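Secreted protein ESXB (Bacillus anthracis, PDB 4J10) is of unknown function but, as a secreted WXG100-family protein, is probably exported by an ESX-type (type VII) secretion system. Local coordinates at residues N33-E36 with G37-N40; A52-R55 with G56-I59. One frame throughout, in Å; residues are numbered along the deposited sequence.

Contact 1. Residues N33-E36 with G37-N40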
loop_
_atom_site.group_PDB
_atom_site.type_symbol
_atom_site.label_atom_id
_atom_site.label_comp_id
_atom_site.label_asym_id
_atom_site.label_seq_id
_atom_site.Cartn_x
_atom_site.Cartn_y
_atom_site.Cartn_z
ATOM N N ASN A 33 -6.843 -0.949 8.010
ATOM C CA ASN A 33 -7.740 -0.826 9.173
ATOM C C ASN A 33 -9.194 -0.683 8.682
ATOM O O ASN A 33 -10.053 -1.281 9.252
ATOM C CB ASN A 33 -7.444 0.386 10.103
ATOM C CG ASN A 33 -6.146 0.289 10.914
ATOM O OD1 ASN A 33 -5.711 1.270 11.446
ATOM N ND2 ASN A 33 -5.556 -0.820 10.948
ATOM N N ARG A 34 -9.436 0.131 7.657
ATOM C CA ARG A 34 -10.783 0.348 7.112
ATOM C C ARG A 34 -11.329 -0.927 6.497
ATOM O O ARG A 34 -12.484 -1.298 6.726
ATOM C CB ARG A 34 -10.773 1.448 6.046
ATOM C CG ARG A 34 -10.552 2.857 6.561
ATOM C CD ARG A 34 -10.909 3.889 5.480
ATOM N NE ARG A 34 -10.170 3.704 4.229
ATOM C CZ ARG A 34 -8.971 4.231 3.979
ATOM N NH1 ARG A 34 -8.357 4.969 4.897
ATOM N NH2 ARG A 34 -8.379 4.011 2.814
ATOM N N LEU A 35 -10.501 -1.602 5.708
ATOM C CA LEU A 35 -10.924 -2.838 5.059
ATOM C C LEU A 35 -11.207 -3.940 6.069
ATOM O O LEU A 35 -12.147 -4.713 5.898
ATOM C CB LEU A 35 -9.892 -3.296 4.029
ATOM C CG LEU A 35 -9.687 -2.365 2.840
ATOM C CD1 LEU A 35 -8.521 -2.914 2.015
ATOM C CD2 LEU A 35 -10.950 -2.197 2.001
ATOM N N GLU A 36 -10.409 -4.012 7.128
ATOM C CA GLU A 36 -10.668 -4.981 8.184
ATOM C C GLU A 36 -12.014 -4.701 8.840
ATOM O O GLU A 36 -12.756 -5.621 9.169
ATOM C CB GLU A 36 -9.543 -4.956 9.224
ATOM C CG GLU A 36 -9.534 -6.140 10.172
ATOM C CD GLU A 36 -8.192 -6.286 10.880
ATOM O OE1 GLU A 36 -7.678 -5.271 11.396
ATOM O OE2 GLU A 36 -7.649 -7.410 10.905
ATOM N N GLY A 37 -12.330 -3.420 9.009
ATOM C CA GLY A 37 -13.620 -3.025 9.551
ATOM C C GLY A 37 -14.765 -3.510 8.672
ATOM O O GLY A 37 -15.792 -3.980 9.174
ATOM N N ASP A 38 -14.582 -3.408 7.358
ATOM C CA ASP A 38 -15.565 -3.924 6.407
ATOM C C ASP A 38 -15.750 -5.436 6.552
ATOM O O ASP A 38 -16.881 -5.932 6.601
ATOM C CB ASP A 38 -15.166 -3.584 4.967
ATOM C CG ASP A 38 -15.435 -2.138 4.608
ATOM O OD1 ASP A 38 -16.128 -1.440 5.376
ATOM O OD2 ASP A 38 -14.968 -1.701 3.536
ATOM N N ILE A 39 -14.648 -6.180 6.606
ATOM C CA ILE A 39 -14.740 -7.632 6.807
ATOM C C ILE A 39 -15.432 -7.953 8.131
ATOM O O ILE A 39 -16.298 -8.822 8.191
ATOM C CB ILE A 39 -13.343 -8.310 6.733
ATOM C CG1 ILE A 39 -12.744 -8.152 5.333
ATOM C CG2 ILE A 39 -13.401 -9.776 7.119
ATOM C CD1 ILE A 39 -13.581 -8.741 4.212
ATOM N N ASN A 40 -15.070 -7.230 9.185
ATOM C CA ASN A 40 -15.723 -7.410 10.480
ATOM C C ASN A 40 -17.231 -7.158 10.418
ATOM O O ASN A 40 -18.004 -7.821 11.104
ATOM C CB ASN A 40 -15.098 -6.495 11.535
ATOM C CG ASN A 40 -13.686 -6.906 11.922
ATOM O OD1 ASN A 40 -13.245 -8.024 11.654
ATOM N ND2 ASN A 40 -12.978 -5.999 12.582
HETATM O O HOH W 1 -14.481 0.520 7.550
#
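E36 and N40 meet one turn apart on helix 11-41, the first long helix of the WXG100 helical hairpin, and their contact is set by the oxygen of E36. E36 O accepts N40 N at 2.8 Å, with an N-H...O angle of 165°. The N40 side chain then folds back along its own backbone (chi1 -70°), bringing N40 CG to 3.2 Å from E36 O. That oxygen lies over the flat of the N40 amide, almost directly above CG, and neither OD1 nor ND2 bonds to it. With its face against the helix, the amide has OD1 available to R55 of helix 48-90. E36 takes the other course: its extended chain leaves the helix with CG anti to the backbone N (chi1 -166°), and OE2 reaches K62 in a salt bridge.

One residue earlier in each turn, about 100° round the helix, L35 and I39 look toward the buried side. I39 CG1 rests 3.5 Å from L35 O, the oxygen that I39 N bonds at 3.0 Å, and both side chains pack on F58 of helix 48-90. L35 also meets Y68, and I39 meets F21, both of the second subunit, so this face of the helix joins the hairpin core to the dimer interface.

D38 lies alongside the R34 carbonyl, its CG 3.7 Å from R34 O, while OD2 bonds N20 of the second subunit. G37 N donates to N33 O, and as glycine G37 leaves this exposed face without a side chain. R34 O carries two donors: D38 N comes in at 3.0 Å, and a water donates at 2.8 Å while reaching D38 OD1 only weakly, at 3.4 Å.

Contact 2. Residues A52-R55 with G56-I59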
loop_
_atom_site.group_PDB
_atom_site.type_symbol
_atom_site.label_atom_id
_atom_site.label_comp_id
_atom_site.label_asym_id
_atom_site.label_seq_id
_atom_site.Cartn_x
_atom_site.Cartn_y
_atom_site.Cartn_z
ATOM N N ALA A 52 -15.625 -17.153 6.861
ATOM C CA ALA A 52 -14.291 -17.719 7.031
ATOM C C ALA A 52 -13.439 -17.587 5.768
ATOM O O ALA A 52 -12.245 -17.288 5.846
ATOM C CB ALA A 52 -14.379 -19.173 7.472
ATOM N N LYS A 53 -14.060 -17.809 4.613
ATOM C CA LYS A 53 -13.372 -17.690 3.334
ATOM C C LYS A 53 -12.863 -16.268 3.120
ATOM O O LYS A 53 -11.702 -16.061 2.762
ATOM C CB LYS A 53 -14.298 -18.106 2.186
ATOM C CG LYS A 53 -13.691 -17.889 0.807
ATOM C CD LYS A 53 -14.631 -18.334 -0.306
ATOM C CE LYS A 53 -15.907 -17.505 -0.325
ATOM N NZ LYS A 53 -16.637 -17.645 -1.619
ATOM N N PHE A 54 -13.732 -15.286 3.347
ATOM C CA PHE A 54 -13.338 -13.889 3.219
ATOM C C PHE A 54 -12.342 -13.443 4.281
ATOM O O PHE A 54 -11.448 -12.654 3.993
ATOM C CB PHE A 54 -14.572 -12.984 3.217
ATOM C CG PHE A 54 -15.316 -13.005 1.922
ATOM C CD1 PHE A 54 -14.901 -12.212 0.862
ATOM C CD2 PHE A 54 -16.416 -13.820 1.753
ATOM C CE1 PHE A 54 -15.575 -12.236 -0.341
ATOM C CE2 PHE A 54 -17.093 -13.845 0.551
ATOM C CZ PHE A 54 -16.667 -13.049 -0.497
ATOM N N ARG A 55 -12.484 -13.952 5.501
ATOM C CA ARG A 55 -11.512 -13.628 6.541
ATOM C C ARG A 55 -10.141 -14.150 6.142
ATOM O O ARG A 55 -9.141 -13.448 6.286
ATOM C CB ARG A 55 -11.920 -14.233 7.881
ATOM C CG ARG A 55 -10.909 -13.977 8.996
ATOM C CD ARG A 55 -10.886 -12.515 9.410
ATOM N NE ARG A 55 -12.148 -12.108 10.026
ATOM C CZ ARG A 55 -12.426 -10.873 10.435
ATOM N NH1 ARG A 55 -11.532 -9.904 10.301
ATOM N NH2 ARG A 55 -13.606 -10.607 10.981
ATOM N N GLY A 56 -10.101 -15.378 5.627
ATOM C CA GLY A 56 -8.843 -16.002 5.244
ATOM C C GLY A 56 -8.138 -15.197 4.166
ATOM O O GLY A 56 -6.939 -14.909 4.267
ATOM N N GLU A 57 -8.890 -14.820 3.136
ATOM C CA GLU A 57 -8.349 -14.014 2.049
ATOM C C GLU A 57 -7.903 -12.654 2.551
ATOM O O GLU A 57 -6.815 -12.172 2.201
ATOM C CB GLU A 57 -9.375 -13.880 0.927
ATOM C CG GLU A 57 -9.542 -15.162 0.133
ATOM C CD GLU A 57 -10.812 -15.178 -0.688
ATOM O OE1 GLU A 57 -11.044 -16.177 -1.401
ATOM O OE2 GLU A 57 -11.578 -14.195 -0.617
ATOM N N PHE A 58 -8.730 -12.025 3.380
ATOM C CA PHE A 58 -8.329 -10.749 3.941
ATOM C C PHE A 58 -7.022 -10.835 4.736
ATOM O O PHE A 58 -6.178 -9.945 4.629
ATOM C CB PHE A 58 -9.415 -10.097 4.798
ATOM C CG PHE A 58 -8.965 -8.798 5.385
ATOM C CD1 PHE A 58 -8.850 -7.673 4.575
ATOM C CD2 PHE A 58 -8.590 -8.704 6.719
ATOM C CE1 PHE A 58 -8.388 -6.471 5.086
ATOM C CE2 PHE A 58 -8.123 -7.488 7.236
ATOM C CZ PHE A 58 -8.026 -6.377 6.409
ATOM N N ILE A 59 -6.861 -11.891 5.529
ATOM C CA ILE A 59 -5.628 -12.099 6.283
ATOM C C ILE A 59 -4.416 -12.179 5.357
ATOM O O ILE A 59 -3.346 -11.667 5.684
ATOM C CB ILE A 59 -5.706 -13.345 7.182
ATOM C CG1 ILE A 59 -6.685 -13.101 8.327
ATOM C CG2 ILE A 59 -4.320 -13.703 7.730
ATOM C CD1 ILE A 59 -6.330 -11.922 9.196
#
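F54 and F58 are joined by the 2.9 Å bond from F58 N to F54 O, and they mark the tightly packed face of this part of helix 48-90. F58 CB lies 3.4 Å from F54 O, but the ring goes another way: with CG anti to the backbone N (chi1 179°), it turns from F54 toward the partner helix. The neighbouring pair, one residue further on, is also close: I59 CG1 comes to 3.2 Å from R55 O, which also accepts I59 N. The R55 chain is bent at both chi2 and chi3, and its guanidinium is shared between N40 and a salt bridge to E43.

The opposite trend appears at K53 and E57. Their chains run side by side in the same direction, with K53 CG 3.8 Å from E57 OE1, yet the charges do not meet: K53 NZ stays 5.8 Å from E57 OE1. The other carboxylate oxygen, E57 OE2, approaches F54 CD1 at 4.1 Å, with ring and carboxylate planes 78° apart. D78 of the second subunit brings a like charge close to OE1, which may favour protonation of one of the two acids. K53, A52 and G56 form the solvent side, A52 and G56 bonded through the backbone, whereas E57 is partly covered by the second subunit.

Among its neighbours, the F58 ring fills the seam with helix 11-41, touching I32, while F54 meets W46, the tryptophan of the WXG motif in the turn between the helices, with ring planes about 20° apart. I75 and I82 of the second subunit pack on E57 and F54.

Contact 1 comes first along the chain, near the end of helix 11-41, and contact 2 follows near the start of helix 48-90. Their centres are 11 Å apart, at the turn end of the hairpin, and they touch directly. F58 CZ packs 3.4 Å from E36 N, while I39 CG2 lies 3.6 Å from R55 CZ. A probable hydrogen bond of 2.7 Å between N40 OD1 and R55 NH2 adds a polar tie nearer the turn. Both contacts also reach the second subunit, where F21 packs on I39 and F58 alike, so the same region joins the two helices of one chain and the two chains of the dimer.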